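Local structure of nicastrin (Dictyostelium purpureum, 4R12) at residues S123-A131 against H403-Y412; E271-I282 against P382-K391. The protein probably serves as an essential, putatively substrate-recruiting subunit of the gamma-secretase complex, which cleaves membrane proteins such as Notch receptors within the membrane. One frame throughout, in Å; residues are numbered along the deposited sequence.

The two contacts lie about 19 Å apart, centre to centre, and differ in what they join. Interaction 1 brings a small-lobe loop, 123-131, against 403-412 of the large lobe, the loop that follows strand 397-401, and so ties the lobes together. Interaction 2 lies wholly within the large lobe, where the start of helix 276-287 packs on the short helix 385-389. Along the chain the order is 123-131, 271-282, 382-391, 403-412, with both halves of interaction 2 falling between those of interaction 1. They touch, chiefly at Pro382, whose CD is 3.6 Å from Trp127 CD1, so the lobe interface borders directly on the buried helix contact.

Interaction 1. Residues S123-A131 against H403-Y412; sequences SNLEWNPNA and HDYKYSNPYY
Two irregular loops are joined at Trp127 and Tyr407 by a nearly straight backbone hydrogen bond, Tyr407 N to Trp127 O (2.8 Å, 169° at the hydrogen). The same carbonyl lies over one face of the Tyr407 ring. Around it, Trp127 forms an aromatic cluster with Tyr405 and His403: the edge of Tyr405 points at the face of the indole, the planes 88° apart and CD1 3.8 Å from Trp127 CE3, whereas His403 meets the indole rim to rim. His403 ND1 is turned to its own loop, donating to Tyr405 O (2.7 Å).

With CG of Tyr405 anti to the backbone N (chi1 -178°), the ring reaches back along 123-131 until its OH accepts the hydrogen of Glu126 N (2.9 Å), beside the CB and CD2 of Leu125. A leucine here would probably leave that backbone N-H without its acceptor and strip the indole face of its aromatic edge. Farther along, Pro129 CG rests against the extended chain of Lys406 (3.8 Å to CD). Asn128 sets its CB against the Tyr407 ring, its ND2 is held by Ser107 and Ser110, and a water links its OD1 (2.8 Å) to Asn409 O and Tyr412 N. At this point of the lobe interface aromatic packing combines with bonds to main-chain groups of both loops, so the join probably depends on loop conformation as well as side-chain identity.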
# COMPACT_ATOMS: atom_id res chain seq x y z
N SER A 123 -18.25 -15.18 -2.90
CA SER A 123 -19.14 -14.02 -2.77
C SER A 123 -19.62 -13.52 -4.12
O SER A 123 -18.89 -13.56 -5.11
CB SER A 123 -18.43 -12.87 -2.02
OG SER A 123 -19.30 -11.75 -1.90
N ASN A 124 -20.86 -13.03 -4.15
CA ASN A 124 -21.40 -12.37 -5.33
C ASN A 124 -21.41 -10.85 -5.20
O ASN A 124 -21.91 -10.14 -6.09
CB ASN A 124 -22.83 -12.87 -5.59
CG ASN A 124 -22.84 -14.27 -6.15
OD1 ASN A 124 -22.05 -14.59 -7.04
ND2 ASN A 124 -23.74 -15.11 -5.64
N LEU A 125 -20.88 -10.34 -4.09
CA LEU A 125 -20.84 -8.91 -3.89
C LEU A 125 -19.76 -8.28 -4.76
O LEU A 125 -18.78 -8.94 -5.12
CB LEU A 125 -20.57 -8.56 -2.42
CG LEU A 125 -21.56 -9.05 -1.36
CD1 LEU A 125 -21.15 -8.49 -0.01
CD2 LEU A 125 -22.98 -8.65 -1.72
N GLU A 126 -19.97 -7.01 -5.10
CA GLU A 126 -18.96 -6.21 -5.77
C GLU A 126 -18.75 -4.95 -4.96
O GLU A 126 -19.57 -4.02 -5.04
CB GLU A 126 -19.40 -5.85 -7.20
CG GLU A 126 -19.64 -7.06 -8.08
CD GLU A 126 -19.82 -6.68 -9.54
OE1 GLU A 126 -20.20 -5.52 -9.81
OE2 GLU A 126 -19.61 -7.55 -10.41
N TRP A 127 -17.68 -4.92 -4.18
CA TRP A 127 -17.38 -3.81 -3.28
C TRP A 127 -16.88 -2.58 -4.04
O TRP A 127 -17.04 -1.44 -3.59
CB TRP A 127 -16.34 -4.25 -2.24
CG TRP A 127 -16.90 -5.20 -1.24
CD1 TRP A 127 -16.80 -6.57 -1.25
CD2 TRP A 127 -17.65 -4.86 -0.06
NE1 TRP A 127 -17.46 -7.10 -0.15
CE2 TRP A 127 -17.98 -6.06 0.59
CE3 TRP A 127 -18.07 -3.65 0.49
CZ2 TRP A 127 -18.72 -6.09 1.78
CZ3 TRP A 127 -18.80 -3.67 1.67
CH2 TRP A 127 -19.12 -4.88 2.30
N ASN A 128 -16.29 -2.82 -5.21
CA ASN A 128 -15.71 -1.79 -6.07
C ASN A 128 -16.34 -1.90 -7.47
O ASN A 128 -15.65 -2.21 -8.44
CB ASN A 128 -14.18 -1.99 -6.10
CG ASN A 128 -13.42 -0.87 -6.84
OD1 ASN A 128 -13.84 0.28 -6.85
ND2 ASN A 128 -12.29 -1.23 -7.45
N PRO A 129 -17.67 -1.67 -7.57
CA PRO A 129 -18.40 -2.10 -8.78
C PRO A 129 -18.08 -1.27 -10.04
O PRO A 129 -18.33 -1.73 -11.15
CB PRO A 129 -19.88 -1.92 -8.36
CG PRO A 129 -19.84 -0.84 -7.33
CD PRO A 129 -18.56 -1.05 -6.57
N ASN A 130 -17.51 -0.08 -9.87
CA ASN A 130 -17.19 0.77 -11.01
C ASN A 130 -15.91 0.33 -11.76
O ASN A 130 -15.62 0.83 -12.84
CB ASN A 130 -17.05 2.22 -10.55
CG ASN A 130 -16.94 3.20 -11.69
OD1 ASN A 130 -15.97 3.95 -11.78
ND2 ASN A 130 -17.92 3.18 -12.59
N ALA A 131 -15.18 -0.61 -11.17
CA ALA A 131 -13.86 -1.00 -11.66
C ALA A 131 -13.89 -1.61 -13.06
O ALA A 131 -14.82 -2.34 -13.40
CB ALA A 131 -13.24 -1.98 -10.69
N HIS A 403 -17.63 3.44 4.03
CA HIS A 403 -18.71 2.99 3.16
C HIS A 403 -19.56 1.91 3.81
O HIS A 403 -19.06 1.07 4.57
CB HIS A 403 -18.14 2.46 1.84
CG HIS A 403 -17.16 1.34 2.02
ND1 HIS A 403 -17.50 0.01 1.87
CD2 HIS A 403 -15.86 1.36 2.41
CE1 HIS A 403 -16.44 -0.74 2.12
NE2 HIS A 403 -15.44 0.05 2.46
N ASP A 404 -20.85 1.91 3.49
CA ASP A 404 -21.74 0.83 3.90
C ASP A 404 -21.49 -0.37 2.99
O ASP A 404 -20.95 -1.40 3.42
CB ASP A 404 -23.20 1.28 3.85
CG ASP A 404 -24.19 0.12 4.02
OD1 ASP A 404 -23.81 -0.90 4.64
OD2 ASP A 404 -25.34 0.24 3.55
N TYR A 405 -21.87 -0.24 1.72
CA TYR A 405 -21.58 -1.29 0.75
C TYR A 405 -20.52 -0.80 -0.26
O TYR A 405 -19.32 -0.86 0.02
CB TYR A 405 -22.88 -1.74 0.05
CG TYR A 405 -22.73 -2.86 -0.97
CD1 TYR A 405 -21.57 -3.62 -1.04
CD2 TYR A 405 -23.75 -3.14 -1.88
CE1 TYR A 405 -21.42 -4.63 -1.98
CE2 TYR A 405 -23.62 -4.15 -2.82
CZ TYR A 405 -22.45 -4.89 -2.87
OH TYR A 405 -22.30 -5.89 -3.80
N LYS A 406 -20.96 -0.32 -1.43
CA LYS A 406 -20.06 0.19 -2.48
C LYS A 406 -19.02 1.18 -1.92
O LYS A 406 -19.36 2.10 -1.17
CB LYS A 406 -20.90 0.87 -3.58
CG LYS A 406 -20.13 1.73 -4.57
CD LYS A 406 -21.08 2.35 -5.64
CE LYS A 406 -20.26 3.07 -6.73
NZ LYS A 406 -20.97 3.10 -8.05
N TYR A 407 -17.75 0.97 -2.26
CA TYR A 407 -16.67 1.85 -1.83
C TYR A 407 -17.00 3.33 -2.03
O TYR A 407 -17.54 3.71 -3.07
CB TYR A 407 -15.37 1.54 -2.61
CG TYR A 407 -14.58 0.33 -2.16
CD1 TYR A 407 -14.88 -0.36 -0.99
CD2 TYR A 407 -13.49 -0.12 -2.92
CE1 TYR A 407 -14.13 -1.47 -0.59
CE2 TYR A 407 -12.73 -1.22 -2.53
CZ TYR A 407 -13.06 -1.89 -1.37
OH TYR A 407 -12.30 -2.98 -0.98
N SER A 408 -16.68 4.16 -1.05
CA SER A 408 -16.76 5.60 -1.25
C SER A 408 -15.58 6.10 -2.12
O SER A 408 -15.73 7.05 -2.88
CB SER A 408 -16.79 6.32 0.10
OG SER A 408 -17.96 5.93 0.82
N ASN A 409 -14.43 5.46 -1.98
CA ASN A 409 -13.27 5.71 -2.84
C ASN A 409 -13.61 5.55 -4.33
O ASN A 409 -13.84 4.44 -4.80
CB ASN A 409 -12.14 4.75 -2.46
CG ASN A 409 -10.78 5.14 -3.08
OD1 ASN A 409 -10.70 6.02 -3.93
ND2 ASN A 409 -9.72 4.44 -2.65
N PRO A 410 -13.63 6.67 -5.08
CA PRO A 410 -13.96 6.59 -6.51
C PRO A 410 -12.74 6.28 -7.39
O PRO A 410 -12.89 6.12 -8.61
CB PRO A 410 -14.50 7.98 -6.81
CG PRO A 410 -13.75 8.87 -5.87
CD PRO A 410 -13.50 8.07 -4.62
N TYR A 411 -11.57 6.17 -6.78
CA TYR A 411 -10.34 5.92 -7.53
C TYR A 411 -9.53 4.81 -6.89
O TYR A 411 -8.31 4.93 -6.75
CB TYR A 411 -9.50 7.21 -7.64
CG TYR A 411 -10.19 8.25 -8.48
CD1 TYR A 411 -10.38 8.04 -9.84
CD2 TYR A 411 -10.68 9.42 -7.92
CE1 TYR A 411 -11.02 8.99 -10.63
CE2 TYR A 411 -11.33 10.37 -8.70
CZ TYR A 411 -11.50 10.15 -10.05
OH TYR A 411 -12.15 11.09 -10.82
N TYR A 412 -10.19 3.71 -6.53
CA TYR A 412 -9.50 2.64 -5.84
C TYR A 412 -8.40 2.01 -6.70
O TYR A 412 -8.65 1.57 -7.81
CB TYR A 412 -10.49 1.56 -5.38
CG TYR A 412 -9.82 0.49 -4.56
CD1 TYR A 412 -9.24 -0.62 -5.17
CD2 TYR A 412 -9.73 0.61 -3.18
CE1 TYR A 412 -8.60 -1.59 -4.41
CE2 TYR A 412 -9.10 -0.35 -2.41
CZ TYR A 412 -8.54 -1.45 -3.04
OH TYR A 412 -7.89 -2.41 -2.30
O HOH W 1 -13.14 2.95 -6.94

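Interaction 2. Residues E271-I282 against P382-K391; sequences ERWGYVGSEYFI and PSSSMSFLKK
Glu271 reaches Ser384 with OE1, which accepts hydrogen bonds from two serines: Ser384 OG on its anti side (2.6 Å) and Ser278 OG through the syn lone pair (2.6 Å). The chain, bent at chi2 (-68°), folds the carboxylate onto the first turn of helix 276-287, where OE2 takes Ser278 N from above the carboxylate plane. Tyr275, at the N-cap position, lays its ring along 382-384, with OH 3.3 Å from Pro382 CA and Met386 SD making an oblique Met-aromatic contact. Ser387 OG lies 2.8 Å from Ser278 OG, to which it may donate, possibly extending the polar chain into helix 385-389.

Next, Glu279 meets Lys390 in a salt bridge, OE2 to NZ at 3.0 Å, and its OE1 shares a water with Ser387 O. Lys390 NZ also bonds the Tyr117 carbonyl. Ile282 closes the contact with a CH-pi interaction: CD1 stands over the centre of the Phe388 ring, 3° off the ring normal, while CG2 touches Lys391 CG (3.8 Å). Helices 276-282 and 385-389 cross at -34° with axes 8.8 Å apart, consistent with the small Ser387 at their interface. Behind 382-391, Ser385 and Phe388 pack on strands 214-220 and 319-325. Residues 274-278 of this aminopeptidase-like lobe probably match the DYIGS motif of animal nicastrins. Three donors, two on OE1, fix the Glu271 carboxylate, polar pairing that gives way to apolar packing at Ile282.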
# COMPACT_ATOMS: atom_id res chain seq x y z
N GLU A 271 -0.64 -6.57 1.87
CA GLU A 271 -2.01 -7.05 2.03
C GLU A 271 -2.80 -7.00 0.74
O GLU A 271 -3.72 -7.80 0.55
CB GLU A 271 -2.74 -6.23 3.11
CG GLU A 271 -2.15 -6.40 4.47
CD GLU A 271 -2.36 -7.81 5.01
OE1 GLU A 271 -3.45 -8.10 5.54
OE2 GLU A 271 -1.43 -8.63 4.91
N ARG A 272 -2.47 -6.05 -0.15
CA ARG A 272 -3.24 -5.93 -1.39
C ARG A 272 -2.96 -7.10 -2.32
O ARG A 272 -3.58 -7.22 -3.37
CB ARG A 272 -2.92 -4.62 -2.12
CG ARG A 272 -3.04 -3.37 -1.28
CD ARG A 272 -4.25 -3.38 -0.45
NE ARG A 272 -4.45 -2.18 0.37
CZ ARG A 272 -5.56 -2.00 1.08
NH1 ARG A 272 -6.50 -2.95 1.04
NH2 ARG A 272 -5.75 -0.91 1.80
N TRP A 273 -2.02 -7.96 -1.93
CA TRP A 273 -1.64 -9.08 -2.78
C TRP A 273 -1.90 -10.39 -2.05
O TRP A 273 -1.02 -11.24 -1.90
CB TRP A 273 -0.17 -8.94 -3.20
CG TRP A 273 0.06 -7.63 -3.90
CD1 TRP A 273 0.55 -6.47 -3.33
CD2 TRP A 273 -0.24 -7.31 -5.26
NE1 TRP A 273 0.58 -5.47 -4.27
CE2 TRP A 273 0.10 -5.95 -5.46
CE3 TRP A 273 -0.77 -8.04 -6.33
CZ2 TRP A 273 -0.06 -5.32 -6.69
CZ3 TRP A 273 -0.92 -7.40 -7.55
CH2 TRP A 273 -0.57 -6.06 -7.72
N GLY A 274 -3.14 -10.53 -1.57
CA GLY A 274 -3.59 -11.75 -0.93
C GLY A 274 -3.37 -11.82 0.57
O GLY A 274 -3.16 -12.91 1.11
N TYR A 275 -3.37 -10.66 1.23
CA TYR A 275 -3.23 -10.59 2.69
C TYR A 275 -1.99 -11.29 3.23
O TYR A 275 -2.05 -11.88 4.30
CB TYR A 275 -4.46 -11.20 3.38
CG TYR A 275 -5.78 -10.65 2.90
CD1 TYR A 275 -6.15 -9.35 3.19
CD2 TYR A 275 -6.66 -11.43 2.15
CE1 TYR A 275 -7.34 -8.83 2.75
CE2 TYR A 275 -7.87 -10.92 1.71
CZ TYR A 275 -8.21 -9.61 2.02
OH TYR A 275 -9.39 -9.06 1.61
N VAL A 276 -0.86 -11.24 2.52
CA VAL A 276 0.24 -12.11 2.94
C VAL A 276 0.94 -11.63 4.20
O VAL A 276 1.53 -12.44 4.92
CB VAL A 276 1.27 -12.30 1.82
CG1 VAL A 276 0.60 -12.96 0.61
CG2 VAL A 276 1.92 -11.00 1.44
N GLY A 277 0.87 -10.33 4.48
CA GLY A 277 1.43 -9.79 5.71
C GLY A 277 0.72 -10.27 6.97
O GLY A 277 1.35 -10.82 7.87
N SER A 278 -0.59 -10.07 7.04
CA SER A 278 -1.35 -10.59 8.18
C SER A 278 -1.26 -12.12 8.26
O SER A 278 -1.08 -12.68 9.34
CB SER A 278 -2.81 -10.13 8.13
OG SER A 278 -3.43 -10.37 6.88
N GLU A 279 -1.37 -12.80 7.12
CA GLU A 279 -1.32 -14.26 7.13
C GLU A 279 0.01 -14.82 7.64
O GLU A 279 0.03 -15.76 8.44
CB GLU A 279 -1.60 -14.83 5.74
CG GLU A 279 -3.06 -14.71 5.31
CD GLU A 279 -4.01 -15.63 6.09
OE1 GLU A 279 -3.57 -16.39 6.98
OE2 GLU A 279 -5.23 -15.57 5.81
N TYR A 280 1.12 -14.25 7.19
CA TYR A 280 2.44 -14.75 7.60
C TYR A 280 2.64 -14.55 9.10
O TYR A 280 3.12 -15.44 9.78
CB TYR A 280 3.54 -14.04 6.80
CG TYR A 280 4.92 -14.68 6.84
CD1 TYR A 280 5.77 -14.49 7.92
CD2 TYR A 280 5.40 -15.40 5.74
CE1 TYR A 280 7.04 -15.04 7.94
CE2 TYR A 280 6.67 -15.96 5.75
CZ TYR A 280 7.49 -15.77 6.85
OH TYR A 280 8.76 -16.30 6.86
N PHE A 281 2.26 -13.38 9.60
CA PHE A 281 2.42 -13.08 11.02
C PHE A 281 1.59 -14.06 11.87
O PHE A 281 2.09 -14.64 12.82
CB PHE A 281 2.02 -11.63 11.32
CG PHE A 281 2.36 -11.17 12.72
CD1 PHE A 281 3.66 -10.84 13.05
CD2 PHE A 281 1.37 -11.05 13.69
CE1 PHE A 281 3.98 -10.41 14.33
CE2 PHE A 281 1.69 -10.62 14.98
CZ PHE A 281 2.99 -10.30 15.30
N ILE A 282 0.32 -14.24 11.50
CA ILE A 282 -0.56 -15.19 12.19
C ILE A 282 0.00 -16.62 12.14
O ILE A 282 0.02 -17.33 13.15
CB ILE A 282 -1.98 -15.19 11.59
CG1 ILE A 282 -2.69 -13.89 11.96
CG2 ILE A 282 -2.80 -16.41 12.08
CD1 ILE A 282 -3.89 -13.59 11.08
N PRO A 382 -13.38 -6.59 1.95
CA PRO A 382 -11.99 -7.05 1.94
C PRO A 382 -11.19 -6.35 3.03
O PRO A 382 -11.13 -5.13 3.05
CB PRO A 382 -11.48 -6.66 0.55
CG PRO A 382 -12.69 -6.51 -0.28
CD PRO A 382 -13.80 -6.07 0.63
N SER A 383 -10.61 -7.12 3.94
CA SER A 383 -9.93 -6.55 5.10
C SER A 383 -8.97 -7.55 5.71
O SER A 383 -9.17 -8.76 5.60
CB SER A 383 -10.95 -6.09 6.15
OG SER A 383 -11.79 -7.17 6.52
N SER A 384 -7.94 -7.02 6.36
CA SER A 384 -6.92 -7.82 7.01
C SER A 384 -7.47 -8.64 8.17
O SER A 384 -6.87 -9.66 8.56
CB SER A 384 -5.79 -6.91 7.51
OG SER A 384 -5.11 -6.35 6.40
N SER A 385 -8.58 -8.18 8.74
CA SER A 385 -9.26 -8.91 9.81
C SER A 385 -9.69 -10.30 9.35
O SER A 385 -9.80 -11.23 10.15
CB SER A 385 -10.48 -8.14 10.31
OG SER A 385 -10.10 -6.96 11.00
N MET A 386 -9.95 -10.43 8.05
CA MET A 386 -10.28 -11.73 7.48
C MET A 386 -9.24 -12.81 7.80
O MET A 386 -9.58 -13.99 7.95
CB MET A 386 -10.46 -11.61 5.97
CG MET A 386 -11.72 -10.87 5.56
SD MET A 386 -11.88 -10.74 3.77
CE MET A 386 -13.61 -10.33 3.62
N SER A 387 -7.97 -12.42 7.90
CA SER A 387 -6.93 -13.39 8.19
C SER A 387 -7.09 -13.94 9.60
O SER A 387 -6.88 -15.12 9.84
CB SER A 387 -5.54 -12.77 8.01
OG SER A 387 -5.36 -12.33 6.68
N PHE A 388 -7.48 -13.07 10.53
CA PHE A 388 -7.69 -13.52 11.91
C PHE A 388 -8.98 -14.33 12.06
O PHE A 388 -9.02 -15.31 12.81
CB PHE A 388 -7.69 -12.32 12.87
CG PHE A 388 -6.35 -11.65 12.98
CD1 PHE A 388 -5.94 -10.74 12.02
CD2 PHE A 388 -5.49 -11.95 14.03
CE1 PHE A 388 -4.70 -10.14 12.11
CE2 PHE A 388 -4.25 -11.35 14.12
CZ PHE A 388 -3.85 -10.45 13.15
N LEU A 389 -10.02 -13.94 11.34
CA LEU A 389 -11.31 -14.63 11.45
C LEU A 389 -11.30 -16.05 10.88
O LEU A 389 -12.18 -16.86 11.18
CB LEU A 389 -12.39 -13.80 10.76
CG LEU A 389 -12.72 -12.52 11.54
CD1 LEU A 389 -13.35 -11.49 10.62
CD2 LEU A 389 -13.63 -12.86 12.72
N LYS A 390 -10.30 -16.34 10.05
CA LYS A 390 -10.08 -17.71 9.59
C LYS A 390 -9.62 -18.59 10.74
O LYS A 390 -9.76 -19.81 10.68
CB LYS A 390 -9.04 -17.75 8.47
CG LYS A 390 -9.46 -17.09 7.18
CD LYS A 390 -8.29 -17.04 6.19
CE LYS A 390 -8.66 -16.23 4.96
NZ LYS A 390 -7.56 -16.18 3.94
N LYS A 391 -9.06 -17.98 11.77
CA LYS A 391 -8.50 -18.73 12.89
C LYS A 391 -9.40 -18.70 14.12
O LYS A 391 -9.51 -19.70 14.83
CB LYS A 391 -7.12 -18.20 13.26
CG LYS A 391 -6.12 -18.27 12.13
CD LYS A 391 -5.90 -19.70 11.65
CE LYS A 391 -4.73 -19.73 10.66
NZ LYS A 391 -4.41 -21.08 10.15
O HOH W 2 -5.30 -17.14 8.84